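Hypothetical protein PH0156 (Pyrococcus horikoshii, PDB 2P62) is of unknown function but belongs to the DUF3226 family of the Toprim-like clan, whose relatives often use metal ions in nucleic-acid chemistry. Local coordinates at residues 137-142 with 152-157; 147-152 with 183-188. All blocks are in the same frame, centred on the assembly; numbering follows the deposited sequence.

Contact 1. Residues 137-142 with 152-157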
loop_
_atom_site.group_PDB
_atom_site.type_symbol
_atom_site.label_atom_id
_atom_site.label_comp_id
_atom_site.label_asym_id
_atom_site.label_seq_id
_atom_site.Cartn_x
_atom_site.Cartn_y
_atom_site.Cartn_z
ATOM N N GLY A 137 -14.264 15.939 -2.080
ATOM C CA GLY A 137 -13.373 17.073 -2.207
ATOM C C GLY A 137 -14.049 18.381 -2.567
ATOM O O GLY A 137 -13.416 19.253 -3.157
ATOM N N ASN A 138 -15.322 18.539 -2.225
ATOM C CA ASN A 138 -16.007 19.789 -2.543
ATOM C C ASN A 138 -15.784 20.829 -1.450
ATOM O O ASN A 138 -16.630 21.026 -0.576
ATOM C CB ASN A 138 -17.508 19.564 -2.742
ATOM C CG ASN A 138 -17.933 19.747 -4.189
ATOM O OD1 ASN A 138 -17.541 20.721 -4.842
ATOM N ND2 ASN A 138 -18.744 18.821 -4.698
ATOM N N LEU A 139 -14.630 21.482 -1.496
ATOM C CA LEU A 139 -14.288 22.513 -0.520
ATOM C C LEU A 139 -13.181 23.381 -1.084
ATOM O O LEU A 139 -12.748 23.181 -2.215
ATOM C CB LEU A 139 -13.855 21.890 0.827
ATOM C CG LEU A 139 -12.633 20.966 1.037
ATOM C CD1 LEU A 139 -12.634 19.853 -0.004
ATOM C CD2 LEU A 139 -11.340 21.753 0.966
ATOM N N THR A 140 -12.752 24.372 -0.313
ATOM C CA THR A 140 -11.673 25.246 -0.750
ATOM C C THR A 140 -10.593 25.204 0.311
ATOM O O THR A 140 -10.816 25.581 1.459
ATOM C CB THR A 140 -12.145 26.697 -0.937
ATOM O OG1 THR A 140 -13.133 26.748 -1.978
ATOM C CG2 THR A 140 -10.969 27.591 -1.330
ATOM N N LEU A 141 -9.434 24.696 -0.078
ATOM C CA LEU A 141 -8.300 24.583 0.823
ATOM C C LEU A 141 -7.467 25.827 0.568
ATOM O O LEU A 141 -6.809 25.945 -0.464
ATOM C CB LEU A 141 -7.521 23.310 0.486
ATOM C CG LEU A 141 -6.381 22.785 1.357
ATOM C CD1 LEU A 141 -5.108 23.433 0.930
ATOM C CD2 LEU A 141 -6.675 23.000 2.836
ATOM N N ASN A 142 -7.503 26.771 1.492
ATOM C CA ASN A 142 -6.763 28.001 1.279
ATOM C C ASN A 142 -5.299 27.973 1.684
ATOM O O ASN A 142 -4.925 28.509 2.725
ATOM C CB ASN A 142 -7.489 29.159 1.960
ATOM C CG ASN A 142 -8.725 29.590 1.191
ATOM O OD1 ASN A 142 -8.624 30.025 0.038
ATOM N ND2 ASN A 142 -9.897 29.461 1.814
ATOM N N LEU A 152 -10.296 13.445 -2.660
ATOM C CA LEU A 152 -10.146 12.926 -1.305
ATOM C C LEU A 152 -8.987 13.560 -0.540
ATOM O O LEU A 152 -9.112 13.876 0.642
ATOM C CB LEU A 152 -9.958 11.407 -1.362
ATOM C CG LEU A 152 -10.068 10.523 -0.110
ATOM C CD1 LEU A 152 -8.691 10.031 0.261
ATOM C CD2 LEU A 152 -10.743 11.253 1.045
ATOM N N GLU A 153 -7.866 13.768 -1.219
ATOM C CA GLU A 153 -6.707 14.337 -0.560
ATOM C C GLU A 153 -6.899 15.798 -0.143
ATOM O O GLU A 153 -6.363 16.229 0.879
ATOM C CB GLU A 153 -5.484 14.170 -1.459
ATOM C CG GLU A 153 -5.004 12.717 -1.577
ATOM C CD GLU A 153 -5.856 11.831 -2.497
ATOM O OE1 GLU A 153 -5.493 10.635 -2.633
ATOM O OE2 GLU A 153 -6.863 12.309 -3.083
ATOM N N LEU A 154 -7.677 16.547 -0.925
ATOM C CA LEU A 154 -7.948 17.945 -0.616
ATOM C C LEU A 154 -8.680 18.027 0.727
ATOM O O LEU A 154 -8.387 18.884 1.556
ATOM C CB LEU A 154 -8.794 18.596 -1.720
ATOM C CG LEU A 154 -8.793 20.136 -1.673
ATOM C CD1 LEU A 154 -7.380 20.617 -1.951
ATOM C CD2 LEU A 154 -9.768 20.727 -2.688
ATOM N N SER A 155 -9.628 17.127 0.945
ATOM C CA SER A 155 -10.356 17.099 2.208
ATOM C C SER A 155 -9.402 16.701 3.335
ATOM O O SER A 155 -9.466 17.260 4.429
ATOM C CB SER A 155 -11.505 16.095 2.138
ATOM O OG SER A 155 -12.415 16.430 1.109
ATOM N N LEU A 156 -8.538 15.722 3.068
ATOM C CA LEU A 156 -7.554 15.254 4.049
ATOM C C LEU A 156 -6.609 16.404 4.384
ATOM O O LEU A 156 -6.192 16.568 5.526
ATOM C CB LEU A 156 -6.741 14.074 3.486
ATOM C CG LEU A 156 -7.109 12.619 3.840
ATOM C CD1 LEU A 156 -6.886 12.384 5.336
ATOM C CD2 LEU A 156 -8.539 12.327 3.470
ATOM N N ALA A 157 -6.270 17.195 3.375
ATOM C CA ALA A 157 -5.392 18.337 3.575
ATOM C C ALA A 157 -6.093 19.365 4.467
ATOM O O ALA A 157 -5.447 20.045 5.265
ATOM C CB ALA A 157 -5.031 18.965 2.233
#
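A near-trans chi1 (-164°) extends Leu154 from the first turn of helix 152-162 toward Leu139 and Leu141, while chi1 of Leu139 (62°) turns its two methyls to the helix, CD2 onto Leu154 and CD1 onto Ser155. The two branches of Leu154 divide the work. CD1 lies against Leu141, 3.6 Å from its CB, while CD2 faces the backbone, 3.9 Å from Leu139 O and 4.0 Å from Gly137 O. Leu139 and Leu154 run alongside each other, pointing opposite ways, and Leu139 CD2 comes within 4.0 Å of Leu154 CG. One turn further along the helix, Ala157 CB touches Leu141 CG at 4.1 Å. Ser155 OG touches both Gly137 CA, at 3.5 Å, and Leu139 CD1, at 3.6 Å. No hydrogen bond crosses, and the contact rests on this mostly buried aliphatic packing. An inverse gamma turn centred on Asn138 bends the loop just after Gly137. The first turns of the helix lie against the loop that leads to it from strand 129-136; its Leu152 and Leu156 side chains pack on Phe16 of helix 11-23, and Leu156 also meets Met190 of helix 186-196.

Contact 2. Residues 147-152 with 183-188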
loop_
_atom_site.group_PDB
_atom_site.type_symbol
_atom_site.label_atom_id
_atom_site.label_comp_id
_atom_site.label_asym_id
_atom_site.label_seq_id
_atom_site.Cartn_x
_atom_site.Cartn_y
_atom_site.Cartn_z
ATOM N N LYS A 147 -2.230 23.357 -4.866
ATOM C CA LYS A 147 -3.179 23.482 -5.963
ATOM C C LYS A 147 -4.576 23.135 -5.486
ATOM O O LYS A 147 -4.759 22.308 -4.591
ATOM C CB LYS A 147 -2.791 22.569 -7.126
ATOM C CG LYS A 147 -1.557 23.019 -7.866
ATOM C CD LYS A 147 -1.255 22.108 -9.041
ATOM C CE LYS A 147 -0.039 22.599 -9.816
ATOM N NZ LYS A 147 0.268 21.724 -10.985
ATOM N N GLU A 148 -5.569 23.765 -6.097
ATOM C CA GLU A 148 -6.954 23.545 -5.716
ATOM C C GLU A 148 -7.540 22.352 -6.486
ATOM O O GLU A 148 -8.351 22.527 -7.393
ATOM C CB GLU A 148 -7.738 24.830 -5.995
ATOM C CG GLU A 148 -8.789 25.173 -4.965
ATOM C CD GLU A 148 -8.219 25.400 -3.574
ATOM O OE1 GLU A 148 -7.333 26.265 -3.414
ATOM O OE2 GLU A 148 -8.665 24.712 -2.633
ATOM N N LYS A 149 -7.114 21.140 -6.137
ATOM C CA LYS A 149 -7.625 19.948 -6.809
ATOM C C LYS A 149 -8.650 19.273 -5.901
ATOM O O LYS A 149 -8.319 18.796 -4.815
ATOM C CB LYS A 149 -6.474 18.997 -7.150
ATOM C CG LYS A 149 -5.330 19.694 -7.889
ATOM C CD LYS A 149 -4.236 18.724 -8.343
ATOM C CE LYS A 149 -4.737 17.777 -9.427
ATOM N NZ LYS A 149 -3.637 16.936 -9.966
ATOM N N LYS A 150 -9.902 19.261 -6.349
ATOM C CA LYS A 150 -10.990 18.686 -5.572
ATOM C C LYS A 150 -10.973 17.168 -5.616
ATOM O O LYS A 150 -11.313 16.547 -6.626
ATOM C CB LYS A 150 -12.331 19.230 -6.068
ATOM C CG LYS A 150 -12.464 20.745 -5.945
ATOM C CD LYS A 150 -13.891 21.177 -6.234
ATOM C CE LYS A 150 -14.077 22.684 -6.125
ATOM N NZ LYS A 150 -13.354 23.413 -7.211
ATOM N N GLU A 151 -10.577 16.580 -4.493
ATOM C CA GLU A 151 -10.471 15.135 -4.376
ATOM C C GLU A 151 -10.290 14.745 -2.922
ATOM O O GLU A 151 -10.155 15.606 -2.055
ATOM C CB GLU A 151 -9.289 14.630 -5.217
ATOM C CG GLU A 151 -7.956 15.320 -4.946
ATOM C CD GLU A 151 -6.860 14.849 -5.891
ATOM O OE1 GLU A 151 -7.107 14.797 -7.116
ATOM O OE2 GLU A 151 -5.743 14.549 -5.421
ATOM N N LEU A 152 -10.296 13.445 -2.660
ATOM C CA LEU A 152 -10.146 12.926 -1.305
ATOM C C LEU A 152 -8.987 13.560 -0.540
ATOM O O LEU A 152 -9.112 13.876 0.642
ATOM C CB LEU A 152 -9.958 11.407 -1.362
ATOM C CG LEU A 152 -10.068 10.523 -0.110
ATOM C CD1 LEU A 152 -8.691 10.031 0.261
ATOM C CD2 LEU A 152 -10.743 11.253 1.045
ATOM N N LYS A 183 3.384 24.503 -7.650
ATOM C CA LYS A 183 2.654 24.333 -6.405
ATOM C C LYS A 183 2.514 22.849 -6.105
ATOM O O LYS A 183 2.566 22.001 -6.995
ATOM C CB LYS A 183 1.260 24.957 -6.486
ATOM C CG LYS A 183 1.228 26.473 -6.422
ATOM C CD LYS A 183 -0.203 26.986 -6.601
ATOM C CE LYS A 183 -0.262 28.508 -6.679
ATOM N NZ LYS A 183 -1.634 28.999 -7.022
ATOM N N LEU A 184 2.336 22.561 -4.828
ATOM C CA LEU A 184 2.174 21.214 -4.338
ATOM C C LEU A 184 0.752 20.725 -4.571
ATOM O O LEU A 184 -0.202 21.487 -4.391
ATOM C CB LEU A 184 2.473 21.207 -2.846
ATOM C CG LEU A 184 3.876 20.830 -2.375
ATOM C CD1 LEU A 184 4.948 21.336 -3.322
ATOM C CD2 LEU A 184 4.048 21.371 -0.974
ATOM N N THR A 185 0.605 19.462 -4.978
ATOM C CA THR A 185 -0.727 18.884 -5.178
ATOM C C THR A 185 -1.237 18.407 -3.818
ATOM O O THR A 185 -0.455 18.251 -2.874
ATOM C CB THR A 185 -0.710 17.641 -6.085
ATOM O OG1 THR A 185 0.133 16.642 -5.499
ATOM C CG2 THR A 185 -0.228 17.981 -7.479
ATOM N N PRO A 186 -2.555 18.190 -3.688
ATOM C CA PRO A 186 -3.039 17.720 -2.392
ATOM C C PRO A 186 -2.361 16.397 -2.022
ATOM O O PRO A 186 -2.096 16.139 -0.850
ATOM C CB PRO A 186 -4.551 17.590 -2.607
ATOM C CG PRO A 186 -4.685 17.392 -4.093
ATOM C CD PRO A 186 -3.673 18.386 -4.627
ATOM N N LYS A 187 -2.069 15.565 -3.023
ATOM C CA LYS A 187 -1.404 14.292 -2.757
ATOM C C LYS A 187 0.030 14.523 -2.287
ATOM O O LYS A 187 0.590 13.700 -1.569
ATOM C CB LYS A 187 -1.406 13.394 -3.996
ATOM C CG LYS A 187 -2.755 12.749 -4.314
ATOM C CD LYS A 187 -2.685 12.001 -5.639
ATOM C CE LYS A 187 -4.070 11.652 -6.191
ATOM N NZ LYS A 187 -4.735 10.530 -5.467
ATOM N N ASP A 188 0.635 15.632 -2.696
ATOM C CA ASP A 188 1.989 15.927 -2.244
ATOM C C ASP A 188 1.916 16.212 -0.737
ATOM O O ASP A 188 2.747 15.737 0.038
ATOM C CB ASP A 188 2.556 17.154 -2.977
ATOM C CG ASP A 188 3.073 16.834 -4.382
ATOM O OD1 ASP A 188 3.240 17.789 -5.176
ATOM O OD2 ASP A 188 3.329 15.646 -4.693
HETATM O O HOH W 1 -3.516 15.392 -6.010
#
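The capped N-terminus of helix 186-196 meets the loop that runs into helix 152-162, with Pro186 packed against Lys149 and Glu151. Lys149 crosses the proline ring at about a right angle, its CD 3.8 Å from Pro186 CD; a bend at chi3 (67°) turns the end of the lysine chain aside. Glu151 also crosses the ring, and its OE2 lies 3.3 Å from Pro186 CG. Nearer the start of both segments, Lys147 N donates to Leu184 O at 2.8 Å in a fairly straight bond (160° at the hydrogen), beside which Lys147 CG rests 3.7 Å from Lys183 CB. Thr185 and Asp188 form a capping box at the helix start: Thr185 N donates to Asp188 OD1 at 3.1 Å, approaching from above the carboxylate plane, and Asp188 N returns a bond to Thr185 OG1 at 3.0 Å. Glu151, itself an N-cap residue, accepts a hydrogen bond at OE2 from a water that is also weakly bonded to Lys187 N. The Lys187 chain crosses this carboxylate with CE 3.4 Å from Glu151 OE2, but its NZ stays 4.1 Å from OE2, too far for a salt bridge, and pairs with Glu153 OE1. The ammonium group of Lys147 likewise finds its partner in Asp182. Lys187 also packs on Thr200, and Asp188 on Ile195, of the second subunit.

Contacts 1 and 2 lie with their centres about 8 Å apart, on the same side of the chain's centre. Their segments alternate along the chain, 137-142, 147-152, 152-157 and 183-188, with Leu152 shared where the loop becomes helix 152-162. Three of the four therefore belong to the connection leaving strand 129-136, an interior strand of the mixed sheet, and to the helix that follows it, while 183-188 returns after two further helices. The contacts touch directly: Glu148 OE2 probably accepts a hydrogen bond from Leu141 N, and Lys149 O packs on Leu154 CB. Together they join this connection to helices 152-162 and 186-196.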